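Local structure of putative oxidoreductase (Thermus thermophilus, 2ISM) at residues L39-M44 with L55-R60; G51-F56 with A65-Y70; Q88-Y93 with R109-G114; R104-R109 with D120-D125. The protein is a putative oxidoreductase of the beta-propeller class, built from six four-stranded antiparallel blades, with a calcium ion bound in the model. All coordinates share one frame; numbering follows the deposited sequence.

Contact 1. Residues L39-M44 with L55-R60; sequences LPDGGM and LFREGR
L39 and L55 meet methyl to methyl, their CD1 atoms 3.7 Å apart and the two side chains crossing at about a right angle. L55 reaches this point because CG stands opposite the backbone N (chi1 168°), which carries CD1 over towards the turn. Leucine suits both places, since L39 also packs on F86 and both side chains touch L45. At the other edge of the contact D41 and R57 are also crossed, with the carboxylate and guanidinium planes 84° apart. D41 OD2 lies above the guanidinium face, 4.0 Å from R57 NE, so no N-H points at it and the two attract by charge alone. The backbones themselves pair at M44 and F56. F56 N donates to M44 O at 2.9 Å in a nearly straight bond, while M44 N reaches F56 O at 3.0 Å in a more bent one (136°), an antiparallel hydrogen-bonded pair. G43, without a side chain, lets its CA come within 3.6 Å of F56 O. The type I turn L39-G42 brings the chain into strand 44-48, and the type I' turn R57-R60 leads strand 52-57 into its hairpin partner. Two backbone bonds and leucine packing thus hold the segments together, and the exposed opposite charges of D41 and R57 probably add only a weak, solvent-screened attraction.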
# COMPACT_ATOMS: atom_id res chain seq x y z
N LEU B 39 -19.74 -0.40 -1.85
CA LEU B 39 -20.76 0.49 -1.33
C LEU B 39 -20.23 1.25 -0.13
O LEU B 39 -19.48 0.71 0.67
CB LEU B 39 -22.00 -0.31 -0.92
CG LEU B 39 -22.74 -1.04 -2.04
CD1 LEU B 39 -23.80 -1.96 -1.45
CD2 LEU B 39 -23.37 -0.02 -2.98
N PRO B 40 -20.61 2.53 0.00
CA PRO B 40 -20.16 3.36 1.12
C PRO B 40 -20.41 2.75 2.50
O PRO B 40 -19.64 2.98 3.44
CB PRO B 40 -20.91 4.68 0.90
CG PRO B 40 -22.14 4.26 0.15
CD PRO B 40 -21.59 3.25 -0.83
N ASP B 41 -21.48 1.98 2.63
CA ASP B 41 -21.82 1.36 3.91
C ASP B 41 -21.07 0.06 4.20
O ASP B 41 -21.35 -0.61 5.19
CB ASP B 41 -23.32 1.11 3.99
CG ASP B 41 -23.88 0.49 2.73
OD1 ASP B 41 -23.97 1.21 1.71
OD2 ASP B 41 -24.22 -0.71 2.76
N GLY B 42 -20.13 -0.31 3.33
CA GLY B 42 -19.37 -1.53 3.55
C GLY B 42 -19.72 -2.68 2.62
O GLY B 42 -18.89 -3.55 2.37
N GLY B 43 -20.95 -2.70 2.12
CA GLY B 43 -21.35 -3.77 1.22
C GLY B 43 -20.50 -3.82 -0.04
O GLY B 43 -19.70 -2.93 -0.29
N MET B 44 -20.69 -4.86 -0.83
CA MET B 44 -19.92 -5.02 -2.06
C MET B 44 -20.80 -5.60 -3.17
O MET B 44 -21.44 -6.63 -2.98
CB MET B 44 -18.74 -5.95 -1.81
CG MET B 44 -17.75 -6.07 -2.95
SD MET B 44 -16.44 -7.23 -2.53
CE MET B 44 -15.92 -6.59 -0.95
N LEU B 55 -24.84 -9.05 -4.05
CA LEU B 55 -24.52 -8.16 -2.95
C LEU B 55 -23.92 -9.01 -1.85
O LEU B 55 -24.55 -9.97 -1.39
CB LEU B 55 -25.78 -7.47 -2.40
CG LEU B 55 -25.57 -6.75 -1.05
CD1 LEU B 55 -24.70 -5.51 -1.26
CD2 LEU B 55 -26.91 -6.35 -0.45
N PHE B 56 -22.70 -8.70 -1.45
CA PHE B 56 -22.06 -9.43 -0.36
C PHE B 56 -22.00 -8.44 0.79
O PHE B 56 -21.41 -7.36 0.66
CB PHE B 56 -20.66 -9.89 -0.74
CG PHE B 56 -20.02 -10.77 0.30
CD1 PHE B 56 -20.55 -12.03 0.58
CD2 PHE B 56 -18.92 -10.33 1.02
CE1 PHE B 56 -19.99 -12.84 1.56
CE2 PHE B 56 -18.35 -11.13 2.01
CZ PHE B 56 -18.89 -12.39 2.28
N ARG B 57 -22.61 -8.81 1.91
CA ARG B 57 -22.65 -7.93 3.07
C ARG B 57 -22.79 -8.76 4.33
O ARG B 57 -23.64 -9.65 4.41
CB ARG B 57 -23.84 -6.98 2.93
CG ARG B 57 -23.90 -5.87 3.95
CD ARG B 57 -25.27 -5.21 3.94
NE ARG B 57 -25.33 -4.02 4.78
CZ ARG B 57 -26.46 -3.42 5.14
NH1 ARG B 57 -27.63 -3.90 4.75
NH2 ARG B 57 -26.42 -2.33 5.90
N GLU B 58 -21.97 -8.46 5.33
CA GLU B 58 -22.02 -9.18 6.60
C GLU B 58 -22.00 -10.69 6.40
O GLU B 58 -22.83 -11.41 6.97
CB GLU B 58 -23.27 -8.76 7.37
CG GLU B 58 -23.22 -7.33 7.90
CD GLU B 58 -24.57 -6.84 8.38
OE1 GLU B 58 -25.42 -7.69 8.74
OE2 GLU B 58 -24.78 -5.61 8.42
N GLY B 59 -21.07 -11.16 5.58
CA GLY B 59 -20.94 -12.59 5.34
C GLY B 59 -22.07 -13.27 4.58
O GLY B 59 -22.10 -14.50 4.51
N ARG B 60 -22.98 -12.49 4.00
CA ARG B 60 -24.09 -13.09 3.25
C ARG B 60 -24.16 -12.62 1.80
O ARG B 60 -23.98 -11.44 1.51
CB ARG B 60 -25.42 -12.80 3.94
CG ARG B 60 -26.62 -13.49 3.28
CD ARG B 60 -27.61 -14.00 4.31
NE ARG B 60 -28.46 -12.95 4.85
CZ ARG B 60 -28.95 -12.94 6.09
NH1 ARG B 60 -28.66 -13.93 6.93
NH2 ARG B 60 -29.73 -11.95 6.49

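Contact 2. Residues G51-F56 with A65-Y70; sequences GRIRLF and AELSVY
G51 meets L67 and V69 from an unusual backbone conformation, with phi at 114°, a value that glycine adopts readily and other residues rarely. G51 and R52 together face E48 on the preceding strand, which makes this a G1 beta bulge at the start of strand 52-57. The bulge presents G51 O to L67 N, 2.8 Å away in an almost straight bond that runs nearly along the C=O axis. G51 O also lies only 3.2 Å from L67 O, two acceptors close together, a cost that the strong N-H bond presumably repays. Over the bare CA of the glycine sits V69, whose CG2 comes to 3.8 Å; that methyl lies between the backbone N and the carbonyl carbon of its own residue. Farther along, I53 and A65 form an antiparallel hydrogen-bonded pair: I53 N donates to A65 O at 2.9 Å, and A65 N meets I53 O on a lone pair at 3.2 Å. I53 and A65 point to the same face of the sheet, where I53 CD1 also approaches L67 CD1 at 4.3 Å, and all three side chains pack on L110 of strand 104-112. The small A65 suits a place beside I53 and against L110 of the next blade. R52 and E66 share the other face, their charged ends too far apart to bond, and R52 NE pairs with E48 instead. One face of this hairpin is therefore oily and turned to the next blade, while the other is charged, with R52 answered by E48 and not by E66 across the pair.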
# COMPACT_ATOMS: atom_id res chain seq x y z
N GLY B 51 -25.39 -12.52 -15.82
CA GLY B 51 -26.47 -11.55 -15.66
C GLY B 51 -26.97 -11.23 -14.26
O GLY B 51 -28.03 -10.62 -14.12
N ARG B 52 -26.23 -11.63 -13.23
CA ARG B 52 -26.64 -11.35 -11.86
C ARG B 52 -25.67 -10.38 -11.20
O ARG B 52 -24.46 -10.52 -11.36
CB ARG B 52 -26.65 -12.62 -11.00
CG ARG B 52 -27.55 -13.75 -11.48
CD ARG B 52 -27.43 -14.95 -10.52
NE ARG B 52 -26.09 -15.55 -10.53
CZ ARG B 52 -25.66 -16.44 -11.43
NH1 ARG B 52 -26.47 -16.83 -12.41
NH2 ARG B 52 -24.43 -16.92 -11.35
N ILE B 53 -26.20 -9.41 -10.47
CA ILE B 53 -25.38 -8.48 -9.71
C ILE B 53 -25.61 -8.94 -8.28
O ILE B 53 -26.73 -8.86 -7.77
CB ILE B 53 -25.84 -7.02 -9.82
CG1 ILE B 53 -25.65 -6.51 -11.26
CG2 ILE B 53 -25.07 -6.14 -8.83
CD1 ILE B 53 -26.09 -5.07 -11.47
N ARG B 54 -24.57 -9.46 -7.64
CA ARG B 54 -24.70 -9.95 -6.28
C ARG B 54 -24.29 -8.91 -5.26
O ARG B 54 -23.50 -8.01 -5.55
CB ARG B 54 -23.82 -11.20 -6.08
CG ARG B 54 -24.04 -12.29 -7.11
CD ARG B 54 -25.46 -12.83 -7.06
NE ARG B 54 -25.67 -13.72 -5.93
CZ ARG B 54 -25.15 -14.94 -5.82
NH1 ARG B 54 -24.37 -15.42 -6.78
NH2 ARG B 54 -25.41 -15.69 -4.76
N LEU B 55 -24.84 -9.05 -4.05
CA LEU B 55 -24.52 -8.16 -2.95
C LEU B 55 -23.92 -9.01 -1.85
O LEU B 55 -24.55 -9.97 -1.39
CB LEU B 55 -25.78 -7.47 -2.40
CG LEU B 55 -25.57 -6.75 -1.05
CD1 LEU B 55 -24.70 -5.51 -1.26
CD2 LEU B 55 -26.91 -6.35 -0.45
N PHE B 56 -22.70 -8.70 -1.45
CA PHE B 56 -22.06 -9.43 -0.36
C PHE B 56 -22.00 -8.44 0.79
O PHE B 56 -21.41 -7.36 0.66
CB PHE B 56 -20.66 -9.89 -0.74
CG PHE B 56 -20.02 -10.77 0.30
CD1 PHE B 56 -20.55 -12.03 0.58
CD2 PHE B 56 -18.92 -10.33 1.02
CE1 PHE B 56 -19.99 -12.84 1.56
CE2 PHE B 56 -18.35 -11.13 2.01
CZ PHE B 56 -18.89 -12.39 2.28
N ALA B 65 -29.64 -7.51 -8.14
CA ALA B 65 -30.45 -7.35 -9.33
C ALA B 65 -30.16 -8.45 -10.33
O ALA B 65 -29.09 -9.05 -10.34
CB ALA B 65 -30.18 -5.99 -9.97
N GLU B 66 -31.14 -8.72 -11.18
CA GLU B 66 -30.97 -9.72 -12.21
C GLU B 66 -31.27 -9.00 -13.51
O GLU B 66 -32.32 -8.37 -13.65
CB GLU B 66 -31.92 -10.90 -12.01
CG GLU B 66 -31.56 -12.11 -12.86
CD GLU B 66 -32.27 -13.36 -12.40
OE1 GLU B 66 -32.15 -13.72 -11.21
OE2 GLU B 66 -32.95 -14.00 -13.24
N LEU B 67 -30.35 -9.08 -14.46
CA LEU B 67 -30.54 -8.42 -15.75
C LEU B 67 -30.47 -9.43 -16.89
O LEU B 67 -29.67 -10.36 -16.86
CB LEU B 67 -29.46 -7.35 -15.96
CG LEU B 67 -29.39 -6.20 -14.96
CD1 LEU B 67 -28.14 -5.38 -15.19
CD2 LEU B 67 -30.63 -5.33 -15.09
N SER B 68 -31.33 -9.25 -17.88
CA SER B 68 -31.35 -10.12 -19.04
C SER B 68 -30.11 -9.76 -19.85
O SER B 68 -29.87 -8.59 -20.15
CB SER B 68 -32.60 -9.87 -19.88
OG SER B 68 -32.51 -10.52 -21.14
N VAL B 69 -29.31 -10.76 -20.19
CA VAL B 69 -28.11 -10.50 -20.97
C VAL B 69 -27.90 -11.63 -21.97
O VAL B 69 -28.50 -12.70 -21.84
CB VAL B 69 -26.84 -10.39 -20.09
CG1 VAL B 69 -27.01 -9.30 -19.03
CG2 VAL B 69 -26.55 -11.73 -19.43
N TYR B 70 -27.05 -11.37 -22.95
CA TYR B 70 -26.71 -12.33 -23.99
C TYR B 70 -25.39 -12.94 -23.52
O TYR B 70 -24.33 -12.37 -23.75
CB TYR B 70 -26.48 -11.62 -25.32
CG TYR B 70 -26.16 -12.53 -26.48
CD1 TYR B 70 -27.14 -13.38 -27.01
CD2 TYR B 70 -24.90 -12.52 -27.07
CE1 TYR B 70 -26.87 -14.19 -28.10
CE2 TYR B 70 -24.62 -13.33 -28.17
CZ TYR B 70 -25.61 -14.16 -28.68
OH TYR B 70 -25.36 -14.93 -29.79

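Contact 3. Residues Q88-Y93 with R109-G114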
# COMPACT_ATOMS: atom_id res chain seq x y z
N GLN B 88 -26.41 9.76 -3.06
CA GLN B 88 -27.22 10.96 -3.29
C GLN B 88 -27.85 10.82 -4.66
O GLN B 88 -29.02 11.17 -4.87
CB GLN B 88 -26.37 12.23 -3.24
CG GLN B 88 -26.72 13.24 -4.34
CD GLN B 88 -26.63 14.68 -3.88
OE1 GLN B 88 -26.17 15.55 -4.62
NE2 GLN B 88 -27.09 14.95 -2.66
N GLU B 89 -27.05 10.35 -5.61
CA GLU B 89 -27.52 10.07 -6.96
C GLU B 89 -27.49 8.55 -6.86
O GLU B 89 -26.45 7.93 -7.05
CB GLU B 89 -26.50 10.57 -7.99
CG GLU B 89 -26.26 12.08 -7.96
CD GLU B 89 -27.40 12.88 -8.56
OE1 GLU B 89 -28.46 12.29 -8.88
OE2 GLU B 89 -27.24 14.11 -8.70
N PRO B 90 -28.64 7.95 -6.51
CA PRO B 90 -28.82 6.50 -6.34
C PRO B 90 -28.76 5.91 -7.74
O PRO B 90 -29.79 5.77 -8.40
CB PRO B 90 -30.19 6.41 -5.70
CG PRO B 90 -30.92 7.49 -6.42
CD PRO B 90 -29.93 8.64 -6.39
N TYR B 91 -27.57 5.52 -8.18
CA TYR B 91 -27.45 4.97 -9.52
C TYR B 91 -26.24 4.04 -9.57
O TYR B 91 -25.15 4.38 -9.10
CB TYR B 91 -27.42 5.94 -10.69
CG TYR B 91 -28.66 6.80 -10.78
CD1 TYR B 91 -29.89 6.24 -11.11
CD2 TYR B 91 -28.61 8.17 -10.50
CE1 TYR B 91 -31.05 7.01 -11.15
CE2 TYR B 91 -29.77 8.96 -10.54
CZ TYR B 91 -30.98 8.37 -10.87
OH TYR B 91 -32.13 9.13 -10.90
N VAL B 92 -26.46 2.87 -10.15
CA VAL B 92 -25.41 1.87 -10.33
C VAL B 92 -25.33 1.66 -11.85
O VAL B 92 -26.34 1.37 -12.50
CB VAL B 92 -25.77 0.52 -9.66
CG1 VAL B 92 -24.71 -0.52 -9.99
CG2 VAL B 92 -25.88 0.70 -8.15
N TYR B 93 -24.14 1.83 -12.41
CA TYR B 93 -23.97 1.67 -13.84
C TYR B 93 -23.47 0.28 -14.17
O TYR B 93 -22.70 -0.31 -13.40
CB TYR B 93 -22.99 2.72 -14.38
CG TYR B 93 -23.56 4.13 -14.33
CD1 TYR B 93 -23.96 4.78 -15.50
CD2 TYR B 93 -23.72 4.79 -13.11
CE1 TYR B 93 -24.51 6.06 -15.45
CE2 TYR B 93 -24.27 6.07 -13.06
CZ TYR B 93 -24.66 6.70 -14.23
OH TYR B 93 -25.22 7.96 -14.18
N ARG B 109 -28.24 1.95 -16.42
CA ARG B 109 -28.17 2.51 -15.09
C ARG B 109 -29.32 1.93 -14.28
O ARG B 109 -30.44 1.85 -14.78
CB ARG B 109 -28.29 4.03 -15.18
CG ARG B 109 -28.08 4.77 -13.90
CD ARG B 109 -27.96 6.27 -14.15
NE ARG B 109 -29.24 6.96 -14.27
CZ ARG B 109 -29.36 8.28 -14.32
NH1 ARG B 109 -28.27 9.04 -14.26
NH2 ARG B 109 -30.56 8.85 -14.42
N LEU B 110 -29.05 1.51 -13.04
CA LEU B 110 -30.08 0.96 -12.17
C LEU B 110 -30.30 1.93 -11.00
O LEU B 110 -29.37 2.60 -10.56
CB LEU B 110 -29.66 -0.39 -11.58
CG LEU B 110 -29.26 -1.56 -12.49
CD1 LEU B 110 -29.25 -2.83 -11.65
CD2 LEU B 110 -30.24 -1.70 -13.63
N ARG B 111 -31.53 2.00 -10.51
CA ARG B 111 -31.83 2.86 -9.38
C ARG B 111 -31.61 2.05 -8.10
O ARG B 111 -32.18 0.96 -7.94
CB ARG B 111 -33.27 3.38 -9.44
CG ARG B 111 -33.73 4.11 -8.17
CD ARG B 111 -35.11 4.71 -8.33
NE ARG B 111 -35.09 5.95 -9.10
CZ ARG B 111 -34.64 7.11 -8.62
NH1 ARG B 111 -34.18 7.19 -7.38
NH2 ARG B 111 -34.64 8.19 -9.39
N HIS B 112 -30.78 2.58 -7.21
CA HIS B 112 -30.45 1.92 -5.95
C HIS B 112 -31.59 2.06 -4.94
O HIS B 112 -32.04 3.16 -4.66
CB HIS B 112 -29.18 2.55 -5.38
CG HIS B 112 -28.76 1.98 -4.06
ND1 HIS B 112 -28.30 0.69 -3.91
CD2 HIS B 112 -28.71 2.54 -2.82
CE1 HIS B 112 -27.98 0.48 -2.64
NE2 HIS B 112 -28.22 1.59 -1.96
N LEU B 113 -32.04 0.92 -4.40
CA LEU B 113 -33.13 0.92 -3.43
C LEU B 113 -32.68 0.36 -2.09
O LEU B 113 -33.51 -0.01 -1.25
CB LEU B 113 -34.31 0.10 -3.96
CG LEU B 113 -34.93 0.58 -5.27
CD1 LEU B 113 -36.00 -0.41 -5.73
CD2 LEU B 113 -35.53 1.97 -5.08
N GLY B 114 -31.37 0.30 -1.87
CA GLY B 114 -30.85 -0.21 -0.62
C GLY B 114 -30.24 -1.60 -0.74
O GLY B 114 -29.03 -1.73 -0.91
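Y93 OH is gripped by two groups. R109 NH1 donates to it at 3.2 Å with an N-H angle of 170°, the oxygen lying in the guanidinium plane, and the carbonyl of P176 is its second hydrogen-bond partner. R109 is bent at chi3 (82°), a turn that lays its guanidinium flat on Y91: the centres are 3.6 Å apart and the planes 14° off parallel, a cation-pi stack with R109 CZ almost straight above the ring centroid. The aliphatic stem serves the other tyrosine, R109 CG standing 4.0 Å over the centroid of the Y93 ring in a CH-pi contact. Arginine fits because its stem is oily and its head flat, and because D120 and E177 supply carboxylates for that head. R111, bent back in its turn, brings NH2 to 3.1 Å from Y91 OH at an angle too poor for a hydrogen bond, while NH1 lies 3.4 Å from P90 CG. Beneath the side chains V92 and L110 form an antiparallel hydrogen-bonded pair, L110 N reaching V92 O at 2.8 Å and V92 N reaching L110 O at 3.0 Å. The two strands, 92-98 and 104-112, are the middle pair of their propeller blade: 77-82 flanks the first, with L80 and L82 touching V92, and 117-127 flanks the second.

Contact 4. Residues R104-R109 with D120-D125; sequences RNQVVR and DRVVLD
V107 packs against V123 and L124 in the denser, mostly buried part of the contact, its CG1 4.0 Å from V123 CB. V123 CG2 also comes to 3.6 Å from R109 CB, and L124 continues onto L172 and L174 of strand 170-174. Beta-branched valines suit the extended backbone, and L124 fills the buried side. V107 O accepts two backbone bonds, from V123 N at 2.7 Å and from L124 N at 3.2 Å, the mark of a classic beta bulge. A second one lies opposite R109, where R109 O takes D120 N at 2.8 Å and R121 N as well. These bulges shift the register along strand 117-127, the outermost strand of its four-stranded propeller blade, and the chain turns a corner at V123 and L124. Towards solvent lie R104 and D125 at one end and D120 and R121 at the other. R104 grips D125 side-on, NE to OD1 at 2.9 Å and NH2 to OD2 at the same length, each oxygen met on its syn side and the two planes only 28° apart. A bend at chi2 (-75°) folds the arginine across to the aspartate, and its NH1 is held by the carbonyls of E100 and G102, which should fix the rotation of the group. R109 itself is buried, its charge met by E177 and by D120, whose OD2 takes both NE, at 3.1 Å, and NH2. R121 NH1 lies over the R109 guanidinium face, 2.9 Å from R109 NH2, and pairs weakly with the same E177.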
# COMPACT_ATOMS: atom_id res chain seq x y z
N ARG B 104 -26.77 -6.15 -29.16
CA ARG B 104 -25.80 -5.07 -29.05
C ARG B 104 -25.36 -4.88 -27.60
O ARG B 104 -25.98 -5.42 -26.69
CB ARG B 104 -26.38 -3.75 -29.60
CG ARG B 104 -27.32 -2.98 -28.67
CD ARG B 104 -28.70 -3.61 -28.53
NE ARG B 104 -29.64 -2.70 -27.87
CZ ARG B 104 -30.94 -2.93 -27.71
NH1 ARG B 104 -31.49 -4.06 -28.15
NH2 ARG B 104 -31.70 -2.03 -27.11
N ASN B 105 -24.27 -4.14 -27.41
CA ASN B 105 -23.79 -3.86 -26.06
C ASN B 105 -24.33 -2.48 -25.68
O ASN B 105 -24.63 -1.65 -26.54
CB ASN B 105 -22.25 -3.88 -26.01
CG ASN B 105 -21.68 -5.29 -25.97
OD1 ASN B 105 -20.98 -5.73 -26.89
ND2 ASN B 105 -21.99 -6.01 -24.90
N GLN B 106 -24.47 -2.25 -24.38
CA GLN B 106 -24.99 -0.98 -23.90
C GLN B 106 -24.58 -0.76 -22.46
O GLN B 106 -24.20 -1.69 -21.76
CB GLN B 106 -26.52 -0.96 -23.98
CG GLN B 106 -27.17 -2.16 -23.33
CD GLN B 106 -28.68 -2.06 -23.24
OE1 GLN B 106 -29.35 -1.62 -24.18
NE2 GLN B 106 -29.23 -2.50 -22.12
N VAL B 107 -24.67 0.49 -22.04
CA VAL B 107 -24.39 0.85 -20.67
C VAL B 107 -25.75 1.24 -20.13
O VAL B 107 -26.44 2.08 -20.71
CB VAL B 107 -23.46 2.07 -20.55
CG1 VAL B 107 -23.36 2.50 -19.09
CG2 VAL B 107 -22.07 1.73 -21.08
N VAL B 108 -26.15 0.61 -19.04
CA VAL B 108 -27.43 0.91 -18.43
C VAL B 108 -27.18 1.45 -17.03
O VAL B 108 -26.06 1.42 -16.53
CB VAL B 108 -28.34 -0.34 -18.34
CG1 VAL B 108 -28.69 -0.83 -19.74
CG2 VAL B 108 -27.64 -1.45 -17.55
N ARG B 109 -28.24 1.95 -16.42
CA ARG B 109 -28.17 2.51 -15.09
C ARG B 109 -29.32 1.93 -14.28
O ARG B 109 -30.44 1.85 -14.78
CB ARG B 109 -28.29 4.03 -15.18
CG ARG B 109 -28.08 4.77 -13.90
CD ARG B 109 -27.96 6.27 -14.15
NE ARG B 109 -29.24 6.96 -14.27
CZ ARG B 109 -29.36 8.28 -14.32
NH1 ARG B 109 -28.27 9.04 -14.26
NH2 ARG B 109 -30.56 8.85 -14.42
N ASP B 120 -33.15 1.49 -14.45
CA ASP B 120 -33.64 2.86 -14.53
C ASP B 120 -33.77 3.21 -16.00
O ASP B 120 -34.86 3.51 -16.49
CB ASP B 120 -32.68 3.82 -13.83
CG ASP B 120 -33.07 5.27 -14.01
OD1 ASP B 120 -34.24 5.61 -13.75
OD2 ASP B 120 -32.20 6.08 -14.40
N ARG B 121 -32.65 3.18 -16.72
CA ARG B 121 -32.67 3.48 -18.15
C ARG B 121 -31.34 3.17 -18.83
O ARG B 121 -30.32 2.95 -18.16
CB ARG B 121 -33.01 4.96 -18.38
CG ARG B 121 -31.85 5.92 -18.15
CD ARG B 121 -32.19 7.28 -18.73
NE ARG B 121 -31.01 7.97 -19.26
CZ ARG B 121 -30.22 8.75 -18.55
NH1 ARG B 121 -30.47 8.97 -17.27
NH2 ARG B 121 -29.17 9.33 -19.12
N VAL B 122 -31.36 3.14 -20.15
CA VAL B 122 -30.15 2.89 -20.93
C VAL B 122 -29.42 4.22 -21.01
O VAL B 122 -30.02 5.25 -21.29
CB VAL B 122 -30.49 2.39 -22.35
CG1 VAL B 122 -29.22 2.15 -23.14
CG2 VAL B 122 -31.30 1.10 -22.26
N VAL B 123 -28.12 4.19 -20.74
CA VAL B 123 -27.28 5.38 -20.76
C VAL B 123 -26.64 5.60 -22.14
O VAL B 123 -26.54 6.73 -22.61
CB VAL B 123 -26.17 5.27 -19.69
CG1 VAL B 123 -25.25 6.47 -19.74
CG2 VAL B 123 -26.82 5.16 -18.31
N LEU B 124 -26.22 4.50 -22.76
CA LEU B 124 -25.63 4.53 -24.10
C LEU B 124 -25.97 3.19 -24.73
O LEU B 124 -25.63 2.14 -24.18
CB LEU B 124 -24.11 4.71 -24.05
CG LEU B 124 -23.43 4.59 -25.43
CD1 LEU B 124 -24.04 5.61 -26.38
CD2 LEU B 124 -21.93 4.80 -25.31
N ASP B 125 -26.63 3.23 -25.88
CA ASP B 125 -27.03 2.01 -26.58
C ASP B 125 -26.35 1.90 -27.94
O ASP B 125 -25.87 2.90 -28.49
CB ASP B 125 -28.56 2.03 -26.76
CG ASP B 125 -29.16 0.64 -26.86
OD1 ASP B 125 -28.39 -0.34 -26.84
OD2 ASP B 125 -30.40 0.53 -26.96

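Contacts 1 and 2 lie in the blade of strands 33-38 to 60-66 and share L55 and F56, with centres 16 Å apart along strand 52-57. Contacts 3 and 4 belong to the next blade and share R109; their centres are 14 Å apart, and Y93 CE1 touches V123 CG2 at 3.8 Å. Contacts 2 and 3 touch across the blade boundary, A65 CB lying 3.7 Å from L110 CD1. Contacts 1 and 3 come no nearer than about 5 Å between closest atoms, and contacts 1 and 4 about 13 Å. The calcium ion is bound at E233 and Y243, which belong to none of the four contacts.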